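Local coordinates for PKS_KS domain-containing protein (Photorhabdus luminescens subsp. laumondii, PDB 6SMO) that probably works as a ketosynthase, joining acyl units by condensation into a poly-beta-keto chain, and holds a pentaoxo-dodecanal ligand in its pocket, at residues S334-A337 and Q338-I341; E46-N49 and N50-G54; Y61-R65 and E66-F70; G148-N151 and I152-D155; C311-M314 and A315-A319. One frame throughout, in Å; residues are numbered along the deposited sequence.

How the interactions relate
All five contacts are local, within the ketosynthase fold. Interactions 2 and 5 run along single helices and pair an inner apolar face with an outer polar one; helix 306-319 lies against the large sheet, helix 44-53 against helix 372-388. Interactions 1 and 3 mark helix ends, a weak threonine cap at the start of helix 337-350 and a glycine-led finish to helix 63-68. The Ser334 side chain in interaction 1 lies about 7 Å from the bound ligand, that of Phe70 in interaction 3 about 11 Å. Interaction 4, a carboxylate-histidine pair in an irregular loop, is the surface contact. Interactions 3 and 4, about 8 Å apart at their nearest atoms, both reach a neighbouring subunit.

Interaction 1: residues S334-A337 and Q338-I341; sequences SSTA and QNDI
Thr336 caps the start of helix 337-350 by accepting a weak hydrogen bond from Asn339 N, 3.4 Å from its OG1. The hydroxyl lies between its own backbone N and carbonyl carbon (chi1 62°), and this swings it over the first turn toward the N-H of Asn339. Ser334 OG and Thr336 OG1 are also weakly bonded to each other at 3.3 Å, and either could be the donor. A second link runs from the loop to the helix: Ser335 N gives a weak bond to Asp340 OD1 at 3.4 Å. The other carboxylate oxygen, Asp340 OD2, takes the backbone N of Phe251, while Ser335 OG bonds Cys249 N and Arg255 NE reaches Thr336 O, tying the loop to another.

Carbon contacts fill in between these bonds. Asn339 CB sits beside both hydroxyls, and Ile341 CG2 lies 3.4 Å from Ala337 O, one turn back. The whole is an N-cap with a threonine at the cap position. It follows strand 326-330, in a loop that corresponds in sequence position to the HGTGT motif of ketosynthases, here reading HGSST, and the side chain of Ser334 lies about 7 Å from the ligand.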
loop_
_atom_site.group_PDB
_atom_site.type_symbol
_atom_site.label_atom_id
_atom_site.label_comp_id
_atom_site.label_asym_id
_atom_site.label_seq_id
_atom_site.Cartn_x
_atom_site.Cartn_y
_atom_site.Cartn_z
ATOM N N SER B 334 14.615 3.672 10.880
ATOM C CA SER B 334 15.072 4.106 9.529
ATOM C C SER B 334 16.376 4.925 9.548
ATOM O O SER B 334 17.026 5.016 8.499
ATOM C CB SER B 334 13.982 4.792 8.760
ATOM O OG SER B 334 13.431 5.856 9.502
ATOM N N SER B 335 16.696 5.561 10.672
ATOM C CA SER B 335 17.893 6.427 10.850
ATOM C C SER B 335 17.629 7.821 10.263
ATOM O O SER B 335 18.596 8.465 9.812
ATOM C CB SER B 335 19.135 5.796 10.259
ATOM O OG SER B 335 20.294 6.543 10.600
ATOM N N THR B 336 16.367 8.264 10.268
ATOM C CA THR B 336 15.958 9.675 10.034
ATOM C C THR B 336 15.811 10.360 11.396
ATOM O O THR B 336 15.659 9.636 12.401
ATOM C CB THR B 336 14.658 9.770 9.225
ATOM O OG1 THR B 336 13.617 9.140 9.972
ATOM C CG2 THR B 336 14.762 9.135 7.854
ATOM N N ALA B 337 15.853 11.694 11.422
ATOM C CA ALA B 337 15.776 12.521 12.651
ATOM C C ALA B 337 14.422 12.316 13.346
ATOM O O ALA B 337 14.408 12.261 14.592
ATOM C CB ALA B 337 16.005 13.974 12.309
ATOM N N GLN B 338 13.338 12.184 12.571
ATOM C CA GLN B 338 11.934 12.242 13.065
ATOM C C GLN B 338 11.420 10.846 13.451
ATOM O O GLN B 338 10.589 10.776 14.378
ATOM C CB GLN B 338 11.027 12.875 12.007
ATOM C CG GLN B 338 11.359 14.334 11.722
ATOM C CD GLN B 338 10.316 15.008 10.865
ATOM O OE1 GLN B 338 10.588 15.445 9.749
ATOM N NE2 GLN B 338 9.102 15.094 11.384
ATOM N N ASN B 339 11.876 9.787 12.774
ATOM C CA ASN B 339 11.382 8.396 12.979
ATOM C C ASN B 339 11.893 7.839 14.315
ATOM O O ASN B 339 11.077 7.266 15.062
ATOM C CB ASN B 339 11.794 7.457 11.843
ATOM C CG ASN B 339 11.314 6.036 12.055
ATOM O OD1 ASN B 339 12.094 5.162 12.428
ATOM N ND2 ASN B 339 10.030 5.799 11.841
ATOM N N ASP B 340 13.193 7.981 14.587
ATOM C CA ASP B 340 13.885 7.332 15.734
ATOM C C ASP B 340 13.423 7.965 17.052
ATOM O O ASP B 340 13.291 7.219 18.042
ATOM C CB ASP B 340 15.406 7.409 15.577
ATOM C CG ASP B 340 15.947 6.630 14.389
ATOM O OD1 ASP B 340 15.131 6.142 13.578
ATOM O OD2 ASP B 340 17.183 6.518 14.284
ATOM N N ILE B 341 13.200 9.284 17.066
ATOM C CA ILE B 341 12.668 10.030 18.248
ATOM C C ILE B 341 11.201 9.629 18.465
ATOM O O ILE B 341 10.800 9.490 19.639
ATOM C CB ILE B 341 12.851 11.558 18.091
ATOM C CG1 ILE B 341 12.562 12.297 19.402
ATOM C CG2 ILE B 341 12.018 12.114 16.941
ATOM C CD1 ILE B 341 13.116 13.705 19.455
#

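Interaction 2: residues E46-N49 and N50-G54; sequences EFWN and NIHNG
Ile51 reaches back along the helix, its CD1 methyl touching two aromatic rings. CD1 lies 3.8 Å from Trp48 CE3 and 4.1 Å from Phe47 CE2, approaching both rings obliquely. The torsion explains this: CG1 stands between the backbone N and carbonyl carbon (chi1 67°), which carries the CG1-CD1 arm back toward the preceding turn, while CG2 is left anti to the carbonyl carbon. The long axes of Trp48 and Ile51 cross at about a right angle, and the methyl meets the indole at CE3 and CZ3.

On the same side of the indole, toward its five-membered ring, Trp48 meets His52, one turn on. His52 CB lies over that face, displaced toward the rim, and CD2 points its ring edge at Trp48 CZ2, 3.9 Å away. The indole five-membered ring and the imidazole are inclined at 58°, with centroids 5.6 Å apart, an oblique pair. The imidazole is further steadied by Asn53, whose OD1 accepts from His52 ND1 at 3.3 Å; the oxygen is close to the ring plane, though the N-H comes in above the plane of the amide. Beneath the side chains, the tightest helical bond is His52 N to Trp48 O at 2.8 Å, and Gly54, the first residue past the helix, has positive phi.

Phe47 packs on Ile377, Ala381 and Leu384 of helix 372-388. Trp48 also touches Leu384 and makes a cation-pi contact with Lys388, and the His52 ring stacks on Tyr390 in strand 390-391.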
loop_
_atom_site.group_PDB
_atom_site.type_symbol
_atom_site.label_atom_id
_atom_site.label_comp_id
_atom_site.label_asym_id
_atom_site.label_seq_id
_atom_site.Cartn_x
_atom_site.Cartn_y
_atom_site.Cartn_z
ATOM N N GLU B 46 23.183 -17.753 5.688
ATOM C CA GLU B 46 24.114 -16.637 5.364
ATOM C C GLU B 46 23.598 -15.338 5.996
ATOM O O GLU B 46 24.422 -14.593 6.561
ATOM C CB GLU B 46 24.269 -16.482 3.848
ATOM C CG GLU B 46 25.425 -15.582 3.445
ATOM C CD GLU B 46 25.453 -15.203 1.973
ATOM O OE1 GLU B 46 25.714 -14.020 1.677
ATOM O OE2 GLU B 46 25.220 -16.092 1.128
ATOM N N PHE B 47 22.287 -15.086 5.899
ATOM C CA PHE B 47 21.599 -13.876 6.426
ATOM C C PHE B 47 21.864 -13.733 7.930
ATOM O O PHE B 47 22.235 -12.623 8.361
ATOM C CB PHE B 47 20.096 -13.937 6.138
ATOM C CG PHE B 47 19.284 -12.828 6.762
ATOM C CD1 PHE B 47 19.356 -11.534 6.269
ATOM C CD2 PHE B 47 18.446 -13.078 7.838
ATOM C CE1 PHE B 47 18.608 -10.517 6.840
ATOM C CE2 PHE B 47 17.699 -12.059 8.407
ATOM C CZ PHE B 47 17.782 -10.780 7.908
ATOM N N TRP B 48 21.680 -14.814 8.695
ATOM C CA TRP B 48 21.794 -14.821 10.180
ATOM C C TRP B 48 23.241 -14.547 10.607
ATOM O O TRP B 48 23.439 -13.674 11.475
ATOM C CB TRP B 48 21.290 -16.141 10.779
ATOM C CG TRP B 48 21.548 -16.230 12.251
ATOM C CD1 TRP B 48 22.466 -17.018 12.884
ATOM C CD2 TRP B 48 20.914 -15.448 13.281
ATOM N NE1 TRP B 48 22.429 -16.798 14.235
ATOM C CE2 TRP B 48 21.488 -15.842 14.508
ATOM C CE3 TRP B 48 19.915 -14.469 13.285
ATOM C CZ2 TRP B 48 21.090 -15.287 15.726
ATOM C CZ3 TRP B 48 19.522 -13.922 14.488
ATOM C CH2 TRP B 48 20.103 -14.328 15.691
ATOM N N ASN B 49 24.199 -15.282 10.032
ATOM C CA ASN B 49 25.644 -15.228 10.388
ATOM C C ASN B 49 26.143 -13.779 10.336
ATOM O O ASN B 49 26.861 -13.375 11.269
ATOM C CB ASN B 49 26.490 -16.121 9.474
ATOM C CG ASN B 49 26.283 -17.601 9.723
ATOM O OD1 ASN B 49 25.943 -18.010 10.831
ATOM N ND2 ASN B 49 26.489 -18.411 8.699
ATOM N N ASN B 50 25.773 -13.035 9.289
ATOM C CA ASN B 50 26.265 -11.655 9.030
ATOM C C ASN B 50 25.662 -10.686 10.056
ATOM O O ASN B 50 26.431 -9.869 10.600
ATOM C CB ASN B 50 25.999 -11.223 7.584
ATOM C CG ASN B 50 26.911 -11.909 6.589
ATOM O OD1 ASN B 50 26.449 -12.506 5.620
ATOM N ND2 ASN B 50 28.211 -11.840 6.824
ATOM N N ILE B 51 24.352 -10.773 10.321
ATOM C CA ILE B 51 23.640 -9.849 11.258
ATOM C C ILE B 51 24.022 -10.193 12.704
ATOM O O ILE B 51 23.995 -9.274 13.547
ATOM C CB ILE B 51 22.110 -9.848 11.040
ATOM C CG1 ILE B 51 21.451 -11.181 11.409
ATOM C CG2 ILE B 51 21.773 -9.425 9.617
ATOM C CD1 ILE B 51 19.962 -11.076 11.653
ATOM N N HIS B 52 24.368 -11.458 12.975
ATOM C CA HIS B 52 24.863 -11.940 14.292
ATOM C C HIS B 52 26.161 -11.207 14.653
ATOM O O HIS B 52 26.246 -10.672 15.777
ATOM C CB HIS B 52 25.067 -13.463 14.273
ATOM C CG HIS B 52 25.524 -14.023 15.577
ATOM N ND1 HIS B 52 26.855 -14.052 15.942
ATOM C CD2 HIS B 52 24.837 -14.572 16.602
ATOM C CE1 HIS B 52 26.969 -14.595 17.136
ATOM N NE2 HIS B 52 25.745 -14.924 17.563
ATOM N N ASN B 53 27.120 -11.182 13.721
ATOM C CA ASN B 53 28.483 -10.613 13.909
ATOM C C ASN B 53 28.433 -9.082 13.814
ATOM O O ASN B 53 29.391 -8.437 14.282
ATOM C CB ASN B 53 29.473 -11.189 12.893
ATOM C CG ASN B 53 29.537 -12.703 12.917
ATOM O OD1 ASN B 53 29.331 -13.325 13.957
ATOM N ND2 ASN B 53 29.821 -13.304 11.773
ATOM N N GLY B 54 27.367 -8.529 13.224
ATOM C CA GLY B 54 27.161 -7.076 13.066
ATOM C C GLY B 54 27.867 -6.540 11.832
ATOM O O GLY B 54 28.412 -5.420 11.906
#

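Interaction 3: residues Y61-R65 and E66-F70; sequences YEWGR and ERFGF
Helix 63-68 is short and weakly bonded, and it ends in a widened pi-type turn followed by a glycine of positive phi, Gly69. The carbonyl oxygen of Gly64 collects the end of the chain: Phe70 N bonds to it at 2.9 Å and almost straight (173°), from above the carbonyl plane, and Gly69 N adds a weak bond at 3.0 Å. One turn earlier Glu66 N bonds to Glu62 O at 3.2 Å, nearly in line with the C=O.

Around this backbone the aromatic groups gather. Trp63 CE3 and Phe68 CE2 meet at 3.6 Å, rim to rim, with the ring planes at 79°. Trp63 CG stands between its backbone N and carbonyl carbon (chi1 64°), which brings the indole back to Phe68. Phe70 CD2 lies 3.4 Å from Gly64 O, which approaches the ring obliquely, as does Tyr61 OH.

Phe68 also meets His118 of a neighbouring subunit edge-to-face, and Leu117 of that subunit packs on Phe68 and Phe70. Trp63 and Phe68 touch Pro224 of helix 224-233. This is a helix C-terminus with a pi-type turn and a positive-phi glycine just beyond it, set at a subunit interface of the ketosynthase fold.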
loop_
_atom_site.group_PDB
_atom_site.type_symbol
_atom_site.label_atom_id
_atom_site.label_comp_id
_atom_site.label_asym_id
_atom_site.label_seq_id
_atom_site.Cartn_x
_atom_site.Cartn_y
_atom_site.Cartn_z
ATOM N N TYR B 61 28.064 3.307 -3.987
ATOM C CA TYR B 61 27.664 3.334 -5.420
ATOM C C TYR B 61 28.046 4.689 -6.028
ATOM O O TYR B 61 28.036 5.705 -5.305
ATOM C CB TYR B 61 26.179 2.986 -5.572
ATOM C CG TYR B 61 25.201 4.113 -5.352
ATOM C CD1 TYR B 61 25.015 4.676 -4.098
ATOM C CD2 TYR B 61 24.426 4.595 -6.395
ATOM C CE1 TYR B 61 24.105 5.702 -3.893
ATOM C CE2 TYR B 61 23.510 5.617 -6.207
ATOM C CZ TYR B 61 23.348 6.174 -4.951
ATOM O OH TYR B 61 22.450 7.183 -4.756
ATOM N N GLU B 62 28.374 4.682 -7.325
ATOM C CA GLU B 62 29.022 5.811 -8.050
ATOM C C GLU B 62 28.033 6.476 -9.018
ATOM O O GLU B 62 28.144 7.704 -9.204
ATOM C CB GLU B 62 30.282 5.329 -8.780
ATOM C CG GLU B 62 30.047 4.229 -9.810
ATOM C CD GLU B 62 30.032 2.812 -9.259
ATOM O OE1 GLU B 62 31.035 2.409 -8.635
ATOM O OE2 GLU B 62 29.014 2.115 -9.449
ATOM N N TRP B 63 27.104 5.709 -9.606
ATOM C CA TRP B 63 26.209 6.165 -10.706
ATOM C C TRP B 63 25.207 7.215 -10.203
ATOM O O TRP B 63 24.705 7.984 -11.044
ATOM C CB TRP B 63 25.509 4.979 -11.390
ATOM C CG TRP B 63 24.561 4.196 -10.531
ATOM C CD1 TRP B 63 24.835 3.054 -9.836
ATOM C CD2 TRP B 63 23.165 4.470 -10.312
ATOM N NE1 TRP B 63 23.715 2.609 -9.187
ATOM C CE2 TRP B 63 22.675 3.458 -9.458
ATOM C CE3 TRP B 63 22.288 5.472 -10.742
ATOM C CZ2 TRP B 63 21.349 3.424 -9.031
ATOM C CZ3 TRP B 63 20.978 5.438 -10.318
ATOM C CH2 TRP B 63 20.516 4.427 -9.474
ATOM N N GLY B 64 24.930 7.256 -8.895
ATOM C CA GLY B 64 24.037 8.256 -8.274
ATOM C C GLY B 64 24.611 9.661 -8.348
ATOM O O GLY B 64 23.881 10.575 -8.779
ATOM N N ARG B 65 25.877 9.824 -7.945
ATOM C CA ARG B 65 26.572 11.135 -7.825
ATOM C C ARG B 65 27.005 11.633 -9.211
ATOM O O ARG B 65 26.831 12.836 -9.479
ATOM C CB ARG B 65 27.781 11.005 -6.890
ATOM C CG ARG B 65 28.377 12.331 -6.439
ATOM C CD ARG B 65 29.747 12.157 -5.808
ATOM N NE ARG B 65 30.362 13.428 -5.439
ATOM C CZ ARG B 65 30.246 14.035 -4.257
ATOM N NH1 ARG B 65 30.857 15.190 -4.051
ATOM N NH2 ARG B 65 29.524 13.498 -3.285
ATOM N N GLU B 66 27.552 10.746 -10.050
ATOM C CA GLU B 66 28.217 11.105 -11.333
ATOM C C GLU B 66 27.168 11.438 -12.404
ATOM O O GLU B 66 27.237 12.550 -12.964
ATOM C CB GLU B 66 29.136 9.973 -11.797
ATOM C CG GLU B 66 30.356 9.785 -10.911
ATOM C CD GLU B 66 31.378 8.788 -11.432
ATOM O OE1 GLU B 66 32.579 8.979 -11.159
ATOM O OE2 GLU B 66 30.969 7.821 -12.106
ATOM N N ARG B 67 26.242 10.512 -12.676
ATOM C CA ARG B 67 25.275 10.593 -13.808
ATOM C C ARG B 67 24.152 11.586 -13.475
ATOM O O ARG B 67 23.954 12.531 -14.265
ATOM C CB ARG B 67 24.727 9.198 -14.136
ATOM C CG ARG B 67 23.457 9.181 -14.976
ATOM C CD ARG B 67 23.621 9.755 -16.371
ATOM N NE ARG B 67 22.358 9.739 -17.100
ATOM C CZ ARG B 67 22.202 10.087 -18.377
ATOM N NH1 ARG B 67 21.003 10.032 -18.931
ATOM N NH2 ARG B 67 23.238 10.484 -19.098
ATOM N N PHE B 68 23.446 11.375 -12.358
ATOM C CA PHE B 68 22.181 12.075 -12.003
ATOM C C PHE B 68 22.445 13.264 -11.070
ATOM O O PHE B 68 21.674 14.243 -11.136
ATOM C CB PHE B 68 21.189 11.089 -11.381
ATOM C CG PHE B 68 20.726 10.011 -12.328
ATOM C CD1 PHE B 68 19.809 10.296 -13.327
ATOM C CD2 PHE B 68 21.218 8.718 -12.233
ATOM C CE1 PHE B 68 19.387 9.308 -14.205
ATOM C CE2 PHE B 68 20.796 7.732 -13.111
ATOM C CZ PHE B 68 19.881 8.029 -14.096
ATOM N N GLY B 69 23.473 13.178 -10.219
ATOM C CA GLY B 69 23.862 14.253 -9.285
ATOM C C GLY B 69 23.092 14.179 -7.978
ATOM O O GLY B 69 22.569 15.224 -7.544
ATOM N N PHE B 70 23.025 12.986 -7.374
ATOM C CA PHE B 70 22.460 12.740 -6.021
ATOM C C PHE B 70 23.570 12.916 -4.977
ATOM O O PHE B 70 24.727 12.550 -5.263
ATOM C CB PHE B 70 21.852 11.337 -5.914
ATOM C CG PHE B 70 20.800 10.994 -6.942
ATOM C CD1 PHE B 70 19.812 11.901 -7.291
ATOM C CD2 PHE B 70 20.780 9.740 -7.535
ATOM C CE1 PHE B 70 18.843 11.572 -8.228
ATOM C CE2 PHE B 70 19.809 9.411 -8.469
ATOM C CZ PHE B 70 18.843 10.327 -8.814
#

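Interaction 4: residues G148-N151 and I152-D155; sequences GKEN and IHPD
Glu150 OE2 accepts a weak hydrogen bond from His153 NE2 at 3.2 Å, and the bond is well bent, with an angle of 125° at the hydrogen. Its weakness fits the approach: the carboxylate oxygen comes to the imidazole obliquely, lying 3.7 Å from His153 CE1 as well. The two flat groups are nevertheless close to parallel, with their planes only 12° apart, while the side chains as a whole run at a slant to each other. Glu150 gets there as a stretched chain, with CG anti to the carbonyl carbon (chi1 -59°) and the rest extended, which lets its tip span the residues between.

A backbone oxygen also lies near the ring. Asn151 O sits at the edge of the imidazole, in its plane, 3.4 Å from His153 CD2. The two oxygens thus gather at neighbouring ring atoms, Glu150 OE2 closest to NE2 and Asn151 O beside CD2, and the nearby carboxylate may favour a protonated imidazole.

The backbone from Glu150 to His153 is extended rather than folded into a tight turn: the CA atoms of these two residues are 8.4 Å apart, so it is the side chains that close the gap. His153 is backbone-bonded to Ile144 at the end of helix 134-144. Ile152 packs on Thr145 and on Asn196 of a neighbouring subunit, whose Ile119 meets Lys149. The pair belongs to an extended surface loop between helices 134-144 and 169-178, lying along the subunit interface of this ketosynthase.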
loop_
_atom_site.group_PDB
_atom_site.type_symbol
_atom_site.label_atom_id
_atom_site.label_comp_id
_atom_site.label_asym_id
_atom_site.label_seq_id
_atom_site.Cartn_x
_atom_site.Cartn_y
_atom_site.Cartn_z
ATOM N N GLY B 148 13.753 10.026 -22.766
ATOM C CA GLY B 148 12.850 11.041 -22.189
ATOM C C GLY B 148 12.908 12.376 -22.915
ATOM O O GLY B 148 12.439 13.373 -22.331
ATOM N N LYS B 149 13.442 12.404 -24.143
ATOM C CA LYS B 149 13.630 13.642 -24.953
ATOM C C LYS B 149 12.346 13.952 -25.732
ATOM O O LYS B 149 11.885 15.109 -25.668
ATOM C CB LYS B 149 14.820 13.493 -25.909
ATOM C CG LYS B 149 16.185 13.779 -25.298
ATOM C CD LYS B 149 16.483 15.259 -25.142
ATOM C CE LYS B 149 17.791 15.536 -24.429
ATOM N NZ LYS B 149 18.962 15.114 -25.235
ATOM N N GLU B 150 11.800 12.954 -26.435
ATOM C CA GLU B 150 10.640 13.094 -27.359
ATOM C C GLU B 150 9.349 12.657 -26.655
ATOM O O GLU B 150 9.418 12.267 -25.471
ATOM C CB GLU B 150 10.874 12.252 -28.616
ATOM C CG GLU B 150 12.132 12.629 -29.377
ATOM C CD GLU B 150 12.379 11.817 -30.638
ATOM O OE1 GLU B 150 12.936 12.381 -31.601
ATOM O OE2 GLU B 150 12.021 10.622 -30.654
ATOM N N ASN B 151 8.219 12.730 -27.367
ATOM C CA ASN B 151 6.901 12.185 -26.940
ATOM C C ASN B 151 6.955 10.653 -27.007
ATOM O O ASN B 151 7.962 10.118 -27.508
ATOM C CB ASN B 151 5.753 12.732 -27.794
ATOM C CG ASN B 151 5.468 14.197 -27.541
ATOM O OD1 ASN B 151 6.298 14.913 -26.983
ATOM N ND2 ASN B 151 4.295 14.654 -27.949
ATOM N N ILE B 152 5.907 9.982 -26.519
ATOM C CA ILE B 152 5.805 8.493 -26.480
ATOM C C ILE B 152 5.534 7.971 -27.897
ATOM O O ILE B 152 4.565 8.438 -28.525
ATOM C CB ILE B 152 4.723 8.039 -25.475
ATOM C CG1 ILE B 152 5.180 8.266 -24.031
ATOM C CG2 ILE B 152 4.323 6.590 -25.715
ATOM C CD1 ILE B 152 4.056 8.307 -23.027
ATOM N N HIS B 153 6.372 7.039 -28.365
ATOM C CA HIS B 153 6.218 6.288 -29.640
ATOM C C HIS B 153 5.357 5.051 -29.388
ATOM O O HIS B 153 5.788 4.144 -28.680
ATOM C CB HIS B 153 7.593 5.901 -30.205
ATOM C CG HIS B 153 8.381 7.045 -30.748
ATOM N ND1 HIS B 153 9.114 6.946 -31.915
ATOM C CD2 HIS B 153 8.554 8.307 -30.299
ATOM C CE1 HIS B 153 9.708 8.096 -32.158
ATOM N NE2 HIS B 153 9.379 8.949 -31.181
ATOM N N PRO B 154 4.123 4.970 -29.940
ATOM C CA PRO B 154 3.257 3.809 -29.716
ATOM C C PRO B 154 3.861 2.478 -30.193
ATOM O O PRO B 154 3.638 1.476 -29.537
ATOM C CB PRO B 154 1.991 4.121 -30.532
ATOM C CG PRO B 154 2.011 5.627 -30.703
ATOM C CD PRO B 154 3.479 5.988 -30.787
ATOM N N ASP B 155 4.601 2.503 -31.308
ATOM C CA ASP B 155 5.155 1.298 -31.990
ATOM C C ASP B 155 6.206 0.613 -31.105
ATOM O O ASP B 155 6.307 -0.627 -31.185
ATOM C CB ASP B 155 5.734 1.644 -33.366
ATOM C CG ASP B 155 6.857 2.667 -33.336
ATOM O OD1 ASP B 155 6.657 3.735 -32.727
ATOM O OD2 ASP B 155 7.922 2.386 -33.923
#

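Interaction 5: residues C311-M314 and A315-A319; sequences CIDM and ALKDA
Lys317 reaches back over the helix to Asp313. CB lies 3.7 Å from Met314 O, and CG just grazes Asp313 O. A bend at chi2 (79°) then turns the chain back toward Asp313, so that CD comes to 3.4 Å from Asp313 O, and the extended remainder carries NZ to the carboxylate. There NZ forms a salt bridge with both oxygens, 3.2 Å from Asp313 OD1 and 3.4 Å from Asp313 OD2, each a weak hydrogen bond. Asp313 meets it with CG anti to its backbone N (chi1 -167°), which lays the carboxylate along the helix toward the lysine. The two residues are one turn apart, and the backbone bond from Lys317 N to Asp313 O runs under the bridge.

Helix 306-319 follows strand 284-293 and precedes strand 326-330 in the C-terminal half of the thiolase-like fold, lying against the large mixed sheet. Its inner face is apolar: Ile312, beside Leu316, packs on Leu422, Leu424 and Val434, and Ala315 on Val434 and Val436. Ile312 and Leu316 point the same way, with Ile312 CG2 and Leu316 CD1 4.0 Å apart.

Met314 turns to Ala290 and Val292 of strand 284-293. One turn on, Asp318 N bonds to Met314 O at 3.0 Å, while the Asp318 carboxylate turns from the helix to Arg206, with which it forms a salt bridge through OD2, and to the backbone N of Tyr289.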
loop_
_atom_site.group_PDB
_atom_site.type_symbol
_atom_site.label_atom_id
_atom_site.label_comp_id
_atom_site.label_asym_id
_atom_site.label_seq_id
_atom_site.Cartn_x
_atom_site.Cartn_y
_atom_site.Cartn_z
ATOM N N CYS B 311 -1.060 2.118 18.725
ATOM C CA CYS B 311 -0.937 0.941 17.818
ATOM C C CYS B 311 -0.318 -0.244 18.572
ATOM O O CYS B 311 -0.811 -1.374 18.390
ATOM C CB CYS B 311 -0.098 1.273 16.590
ATOM S SG CYS B 311 -0.274 0.064 15.253
ATOM N N ILE B 312 0.719 0.011 19.378
ATOM C CA ILE B 312 1.394 -1.004 20.244
ATOM C C ILE B 312 0.371 -1.542 21.255
ATOM O O ILE B 312 0.347 -2.770 21.472
ATOM C CB ILE B 312 2.634 -0.413 20.951
ATOM C CG1 ILE B 312 3.729 -0.013 19.958
ATOM C CG2 ILE B 312 3.169 -1.374 22.001
ATOM C CD1 ILE B 312 4.708 1.005 20.500
ATOM N N ASP B 313 -0.429 -0.647 21.844
ATOM C CA ASP B 313 -1.437 -0.966 22.892
ATOM C C ASP B 313 -2.514 -1.888 22.306
ATOM O O ASP B 313 -2.880 -2.868 22.987
ATOM C CB ASP B 313 -2.057 0.310 23.470
ATOM C CG ASP B 313 -2.853 0.080 24.743
ATOM O OD1 ASP B 313 -2.279 -0.477 25.699
ATOM O OD2 ASP B 313 -4.044 0.454 24.765
ATOM N N MET B 314 -2.998 -1.588 21.096
ATOM C CA MET B 314 -4.093 -2.341 20.424
ATOM C C MET B 314 -3.574 -3.701 19.937
ATOM O O MET B 314 -4.376 -4.654 19.918
ATOM C CB MET B 314 -4.674 -1.556 19.243
ATOM C CG MET B 314 -5.529 -0.376 19.671
ATOM S SD MET B 314 -6.833 0.028 18.481
ATOM C CE MET B 314 -5.850 0.482 17.054
ATOM N N ALA B 315 -2.293 -3.785 19.565
ATOM C CA ALA B 315 -1.616 -5.032 19.134
ATOM C C ALA B 315 -1.525 -6.013 20.311
ATOM O O ALA B 315 -1.688 -7.227 20.080
ATOM C CB ALA B 315 -0.251 -4.714 18.573
ATOM N N LEU B 316 -1.274 -5.503 21.523
ATOM C CA LEU B 316 -1.146 -6.316 22.766
ATOM C C LEU B 316 -2.530 -6.804 23.215
ATOM O O LEU B 316 -2.618 -7.962 23.669
ATOM C CB LEU B 316 -0.465 -5.480 23.854
ATOM C CG LEU B 316 1.044 -5.302 23.689
ATOM C CD1 LEU B 316 1.545 -4.108 24.486
ATOM C CD2 LEU B 316 1.788 -6.565 24.096
ATOM N N LYS B 317 -3.560 -5.957 23.103
ATOM C CA LYS B 317 -4.980 -6.318 23.379
ATOM C C LYS B 317 -5.438 -7.391 22.382
ATOM O O LYS B 317 -6.198 -8.289 22.793
ATOM C CB LYS B 317 -5.899 -5.093 23.301
ATOM C CG LYS B 317 -6.323 -4.506 24.642
ATOM C CD LYS B 317 -5.270 -3.639 25.298
ATOM C CE LYS B 317 -5.751 -3.014 26.591
ATOM N NZ LYS B 317 -4.834 -1.948 27.058
ATOM N N ASP B 318 -4.990 -7.291 21.126
ATOM C CA ASP B 318 -5.325 -8.235 20.025
ATOM C C ASP B 318 -4.695 -9.604 20.314
ATOM O O ASP B 318 -5.360 -10.626 20.049
ATOM C CB ASP B 318 -4.860 -7.689 18.673
ATOM C CG ASP B 318 -5.356 -8.502 17.492
ATOM O OD1 ASP B 318 -6.582 -8.520 17.269
ATOM O OD2 ASP B 318 -4.515 -9.130 16.820
ATOM N N ALA B 319 -3.463 -9.616 20.832
ATOM C CA ALA B 319 -2.694 -10.833 21.191
ATOM C C ALA B 319 -3.149 -11.373 22.554
ATOM O O ALA B 319 -2.841 -12.545 22.845
ATOM C CB ALA B 319 -1.217 -10.522 21.200
#